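Local coordinates for protein carboxylesterase (Uncultured bacterium, PDB 5GMX) that hydrolyses carboxylic esters as a family VIII carboxylesterase of the beta-lactamase clan and also acts on oxyimino cephalosporins, at residues Val130-Leu135 against Pro246-His251; Ala214-Val219 against Asn364-Asn369. All coordinates share one frame; numbering follows the deposited sequence.

Contact 1 of 2, residues Val130-Leu135 against Pro246-His251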
loop_
_atom_site.group_PDB
_atom_site.type_symbol
_atom_site.label_atom_id
_atom_site.label_comp_id
_atom_site.label_asym_id
_atom_site.label_seq_id
_atom_site.Cartn_x
_atom_site.Cartn_y
_atom_site.Cartn_z
ATOM N N VAL A 130 15.703 -2.256 16.747
ATOM C CA VAL A 130 15.610 -0.847 16.384
ATOM C C VAL A 130 14.505 -0.128 17.159
ATOM O O VAL A 130 13.490 -0.724 17.521
ATOM C CB VAL A 130 15.364 -0.663 14.862
ATOM C CG1 VAL A 130 16.495 -1.276 14.053
ATOM C CG2 VAL A 130 14.035 -1.257 14.453
ATOM N N GLU A 131 14.728 1.156 17.426
ATOM C CA GLU A 131 13.710 2.015 18.014
ATOM C C GLU A 131 12.872 2.629 16.889
ATOM O O GLU A 131 13.259 2.567 15.724
ATOM C CB GLU A 131 14.354 3.122 18.861
ATOM C CG GLU A 131 15.346 2.646 19.921
ATOM C CD GLU A 131 14.716 1.768 20.990
ATOM O OE1 GLU A 131 13.552 2.020 21.371
ATOM O OE2 GLU A 131 15.394 0.826 21.459
HETATM N N MSE A 132 11.733 3.221 17.235
HETATM C CA MSE A 132 10.901 3.921 16.256
HETATM C C MSE A 132 11.645 5.114 15.655
HETATM O O MSE A 132 11.545 5.406 14.447
HETATM C CB MSE A 132 9.599 4.388 16.906
HETATM C CG MSE A 132 8.671 3.261 17.311
HETATM SE SE MSE A 132 7.927 2.391 15.736
HETATM C CE MSE A 132 6.904 0.956 16.601
ATOM N N ALA A 133 12.393 5.806 16.509
ATOM C CA ALA A 133 13.212 6.924 16.058
ATOM C C ALA A 133 14.158 6.466 14.959
ATOM O O ALA A 133 14.450 7.219 14.032
ATOM C CB ALA A 133 13.995 7.526 17.222
ATOM N N ASP A 134 14.627 5.225 15.066
ATOM C CA ASP A 134 15.495 4.646 14.051
ATOM C C ASP A 134 14.744 4.540 12.733
ATOM O O ASP A 134 15.292 4.811 11.665
ATOM C CB ASP A 134 15.994 3.269 14.483
ATOM C CG ASP A 134 16.807 3.323 15.754
ATOM O OD1 ASP A 134 17.610 4.270 15.901
ATOM O OD2 ASP A 134 16.641 2.417 16.603
ATOM N N LEU A 135 13.474 4.165 12.823
ATOM C CA LEU A 135 12.615 4.099 11.649
ATOM C C LEU A 135 12.495 5.462 10.981
ATOM O O LEU A 135 12.423 5.555 9.750
ATOM C CB LEU A 135 11.226 3.588 12.033
ATOM C CG LEU A 135 10.709 2.336 11.341
ATOM C CD1 LEU A 135 11.738 1.224 11.435
ATOM C CD2 LEU A 135 9.391 1.912 11.972
ATOM N N PRO A 246 10.884 -3.053 14.458
ATOM C CA PRO A 246 10.221 -3.024 15.760
ATOM C C PRO A 246 8.841 -3.664 15.657
ATOM O O PRO A 246 8.376 -3.931 14.546
ATOM C CB PRO A 246 10.117 -1.530 16.047
ATOM C CG PRO A 246 9.847 -0.941 14.671
ATOM C CD PRO A 246 10.512 -1.872 13.654
ATOM N N PRO A 247 8.197 -3.946 16.795
ATOM C CA PRO A 247 6.819 -4.430 16.664
ATOM C C PRO A 247 5.842 -3.271 16.451
ATOM O O PRO A 247 5.872 -2.306 17.211
ATOM C CB PRO A 247 6.561 -5.146 17.995
ATOM C CG PRO A 247 7.626 -4.660 18.943
ATOM C CD PRO A 247 8.626 -3.823 18.197
ATOM N N LEU A 248 4.994 -3.368 15.433
ATOM C CA LEU A 248 4.018 -2.320 15.152
ATOM C C LEU A 248 2.747 -2.556 15.948
ATOM O O LEU A 248 2.446 -3.683 16.326
ATOM C CB LEU A 248 3.686 -2.256 13.664
ATOM C CG LEU A 248 4.812 -1.929 12.684
ATOM C CD1 LEU A 248 4.229 -1.739 11.289
ATOM C CD2 LEU A 248 5.631 -0.701 13.120
ATOM N N THR A 249 2.018 -1.481 16.228
ATOM C CA THR A 249 0.773 -1.566 16.985
ATOM C C THR A 249 -0.256 -0.616 16.390
ATOM O O THR A 249 0.086 0.245 15.584
ATOM C CB THR A 249 0.981 -1.225 18.481
ATOM O OG1 THR A 249 1.467 0.120 18.600
ATOM C CG2 THR A 249 1.980 -2.187 19.138
ATOM N N ALA A 250 -1.517 -0.766 16.776
ATOM C CA ALA A 250 -2.522 0.224 16.411
ATOM C C ALA A 250 -2.156 1.562 17.030
ATOM O O ALA A 250 -2.357 2.619 16.435
ATOM C CB ALA A 250 -3.899 -0.212 16.868
ATOM N N HIS A 251 -1.600 1.496 18.231
ATOM C CA HIS A 251 -1.289 2.674 19.018
ATOM C C HIS A 251 -0.351 3.641 18.297
ATOM O O HIS A 251 -0.530 4.853 18.385
ATOM C CB HIS A 251 -0.668 2.248 20.350
ATOM C CG HIS A 251 -0.404 3.385 21.285
ATOM N ND1 HIS A 251 -1.410 4.182 21.792
ATOM C CD2 HIS A 251 0.751 3.861 21.807
ATOM C CE1 HIS A 251 -0.884 5.098 22.586
ATOM N NE2 HIS A 251 0.426 4.926 22.612
#

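Contact 2 of 2, residues Ala214-Val219 against Asn364-Asn369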
loop_
_atom_site.group_PDB
_atom_site.type_symbol
_atom_site.label_atom_id
_atom_site.label_comp_id
_atom_site.label_asym_id
_atom_site.label_seq_id
_atom_site.Cartn_x
_atom_site.Cartn_y
_atom_site.Cartn_z
ATOM N N ALA A 214 -8.265 10.459 11.712
ATOM C CA ALA A 214 -9.166 9.767 12.617
ATOM C C ALA A 214 -8.350 8.951 13.601
ATOM O O ALA A 214 -7.146 8.808 13.436
ATOM C CB ALA A 214 -10.116 8.870 11.848
ATOM N N GLU A 215 -9.010 8.393 14.607
ATOM C CA GLU A 215 -8.321 7.611 15.630
ATOM C C GLU A 215 -8.302 6.140 15.261
ATOM O O GLU A 215 -9.346 5.548 14.986
ATOM C CB GLU A 215 -8.992 7.809 16.990
ATOM C CG GLU A 215 -8.397 6.982 18.113
ATOM C CD GLU A 215 -9.249 7.013 19.375
ATOM O OE1 GLU A 215 -10.394 7.525 19.321
ATOM O OE2 GLU A 215 -8.766 6.540 20.427
HETATM N N MSE A 216 -7.114 5.544 15.248
HETATM C CA MSE A 216 -7.007 4.126 14.942
HETATM C C MSE A 216 -7.457 3.281 16.134
HETATM O O MSE A 216 -7.116 3.577 17.274
HETATM C CB MSE A 216 -5.583 3.759 14.559
HETATM C CG MSE A 216 -5.459 2.302 14.136
HETATM SE SE MSE A 216 -6.304 2.041 12.390
HETATM C CE MSE A 216 -5.035 3.077 11.411
ATOM N N LEU A 217 -8.225 2.229 15.874
ATOM C CA LEU A 217 -8.760 1.413 16.961
ATOM C C LEU A 217 -8.341 -0.056 16.857
ATOM O O LEU A 217 -8.587 -0.715 15.846
ATOM C CB LEU A 217 -10.286 1.524 16.998
ATOM C CG LEU A 217 -10.792 2.965 16.908
ATOM C CD1 LEU A 217 -12.301 3.013 16.710
ATOM C CD2 LEU A 217 -10.372 3.775 18.122
ATOM N N PRO A 218 -7.701 -0.570 17.916
ATOM C CA PRO A 218 -7.279 -1.976 17.967
ATOM C C PRO A 218 -8.479 -2.919 18.062
ATOM O O PRO A 218 -9.572 -2.484 18.437
ATOM C CB PRO A 218 -6.421 -2.040 19.231
ATOM C CG PRO A 218 -6.914 -0.916 20.081
ATOM C CD PRO A 218 -7.351 0.168 19.141
ATOM N N VAL A 219 -8.277 -4.189 17.725
ATOM C CA VAL A 219 -9.364 -5.169 17.738
ATOM C C VAL A 219 -9.831 -5.493 19.154
ATOM O O VAL A 219 -9.232 -5.047 20.130
ATOM C CB VAL A 219 -8.946 -6.489 17.051
ATOM C CG1 VAL A 219 -7.690 -7.056 17.699
ATOM C CG2 VAL A 219 -10.079 -7.499 17.115
ATOM N N ASN A 364 -11.064 2.810 10.506
ATOM C CA ASN A 364 -10.301 2.940 11.741
ATOM C C ASN A 364 -10.512 1.807 12.756
ATOM O O ASN A 364 -9.790 1.733 13.752
ATOM C CB ASN A 364 -10.592 4.298 12.396
ATOM C CG ASN A 364 -12.039 4.452 12.842
ATOM O OD1 ASN A 364 -12.919 3.695 12.437
ATOM N ND2 ASN A 364 -12.288 5.464 13.661
ATOM N N GLN A 365 -11.488 0.934 12.518
ATOM C CA GLN A 365 -11.666 -0.245 13.372
ATOM C C GLN A 365 -10.992 -1.476 12.773
ATOM O O GLN A 365 -11.458 -2.040 11.782
ATOM C CB GLN A 365 -13.144 -0.547 13.609
ATOM C CG GLN A 365 -13.371 -1.824 14.422
ATOM C CD GLN A 365 -12.717 -1.766 15.798
ATOM O OE1 GLN A 365 -13.121 -0.976 16.648
ATOM N NE2 GLN A 365 -11.693 -2.593 16.015
HETATM N N MSE A 366 -9.897 -1.898 13.384
HETATM C CA MSE A 366 -9.129 -3.018 12.868
HETATM C C MSE A 366 -9.782 -4.354 13.182
HETATM O O MSE A 366 -10.473 -4.496 14.186
HETATM C CB MSE A 366 -7.716 -2.993 13.442
HETATM C CG MSE A 366 -6.922 -1.756 13.083
HETATM SE SE MSE A 366 -5.169 -1.843 13.924
HETATM C CE MSE A 366 -4.398 -3.312 12.917
ATOM N N ASP A 367 -9.559 -5.324 12.305
ATOM C CA ASP A 367 -9.969 -6.702 12.533
ATOM C C ASP A 367 -8.734 -7.579 12.364
ATOM O O ASP A 367 -7.736 -7.132 11.806
ATOM C CB ASP A 367 -11.084 -7.119 11.568
ATOM C CG ASP A 367 -11.830 -8.361 12.035
ATOM O OD1 ASP A 367 -11.247 -9.162 12.800
ATOM O OD2 ASP A 367 -13.007 -8.530 11.645
ATOM N N THR A 368 -8.797 -8.823 12.835
ATOM C CA THR A 368 -7.623 -9.699 12.832
ATOM C C THR A 368 -7.351 -10.340 11.470
ATOM O O THR A 368 -7.801 -11.456 11.197
ATOM C CB THR A 368 -7.764 -10.814 13.877
ATOM O OG1 THR A 368 -9.007 -11.500 13.677
ATOM C CG2 THR A 368 -7.729 -10.226 15.274
ATOM N N ASN A 369 -6.602 -9.620 10.635
ATOM C CA ASN A 369 -6.238 -10.049 9.282
ATOM C C ASN A 369 -5.290 -9.029 8.638
ATOM O O ASN A 369 -5.276 -7.855 9.017
ATOM C CB ASN A 369 -7.481 -10.248 8.401
ATOM C CG ASN A 369 -8.284 -8.964 8.210
ATOM O OD1 ASN A 369 -7.972 -8.149 7.340
ATOM N ND2 ASN A 369 -9.326 -8.788 9.017
#

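Contact 1 of 2, residues Val130-Leu135 against Pro246-His251
Pro246 sets its ring into an apolar seat made by Val130, Met132 and Leu135. It follows a cis peptide bond and carries the largest share of the buried surface. Each ring carbon has its own neighbours. Pro246 CD meets Val130 CG2 at 3.7 Å, and the same methyl also rests 3.6 Å from Pro246 N. Pro246 CG lies 4.0 Å from the selenium (SE) of selenomethionine Met132. The Leu135 methyls reach the same two ring carbons, Leu135 CD1 near Pro246 CD and Leu135 CD2 4.0 Å from Pro246 CG. This is the tight part of the contact, and Val130, Leu135 and Pro246 are all buried.

Met132 extends the packing along the second segment. Its CG stands anti to the carbonyl carbon (chi1 -68°), and a further bend at chi2 (-70°) brings the end of the chain across the proline ring. The terminal Met132 CE then lies 3.5 Å from Pro247 O and 4.1 Å from Leu248 CD2. No hydrogen bond joins the two segments, so the contact rests on shape and apolar surface.

The other side is loose. Pro247 is exposed and its CB points away from 130-135, while Glu131, also exposed, stands at the N-cap position of helix 132-136, its CB pointing away from 246-251. Trp258 of helix 256-260 touches both Leu135 and Leu248. Leu248 itself also touches the bound phenylmethanesulfonic acid. Through Leu248 the contact borders the ligand pocket of this beta-lactamase-like fold, where the start of helix 132-136 packs on the loop that leads into helix 250-253.

Contact 2 of 2, residues Ala214-Val219 against Asn364-Asn369
Asn364 lies against Glu215 and Leu217 and has the most surface buried here. Its CG sits between its backbone N and carbonyl carbon (chi1 64°), which lays the amide beside the Leu217 side chain, the two pointing the same way. Asn364 ND2 comes 3.9 Å from Leu217 CD1 and gives a weak hydrogen bond to Glu215 O. The other end of the amide is held outside the contact, where Asn364 OD1 accepts from Gly33 N.

Leu217 joins the backbones. Leu217 N donates to Asn364 O at 2.7 Å, and Leu217 O receives Met366 N at 3.0 Å. The second bond is the straighter, with an angle of 167° at the hydrogen. Together they make a single beta bridge of Leu217 with Gln365, between segments that run in nearly the same direction. The CB of Gln365 points away from 214-219, but its bent chain returns the amide across Leu217. Gln365 NE2 binds Pro218 O at 3.2 Å, from above the carbonyl plane, and Met366 O at 2.9 Å, in the carbonyl plane and on a lone pair. Two acceptors thus fix the amide, one in each segment.

Val219, as heavily covered as Leu217, is exposed. Val219 sets both methyls about 4.0 Å from Thr368 CG2, crossing that side chain at about a right angle. On the buried side, the selenium (SE) of selenomethionine Met216 meets CG of selenomethionine Met366 at 3.9 Å. The whole is an isolated parallel beta bridge between two loops, one of them leaving strand 357-363 of the antiparallel sheet in this beta-lactamase-like fold.

How the contacts relate
The centres of contact 1 and contact 2 lie about 17 Å apart. Their segments alternate along the chain, in the order 130-135, 214-219, 246-251 and 364-369. Helix 250-253 is the meeting point. Ala250 CB of contact 1 packs 3.6 Å from the selenium (SE) of Met366 and 3.9 Å from Pro218 CB, both in contact 2. Tyr70, a ligand-pocket residue, hydrogen-bonds through OH to Thr249 O and touches Met216. Contact 1 reaches the bound phenylmethanesulfonic acid through Leu248, whereas the Met366 side chain stays about 7 Å from it. Contact 2 ties the loop after strand 357-363 to the 214-219 loop, and helix 250-253 joins this to contact 1 beside the pocket.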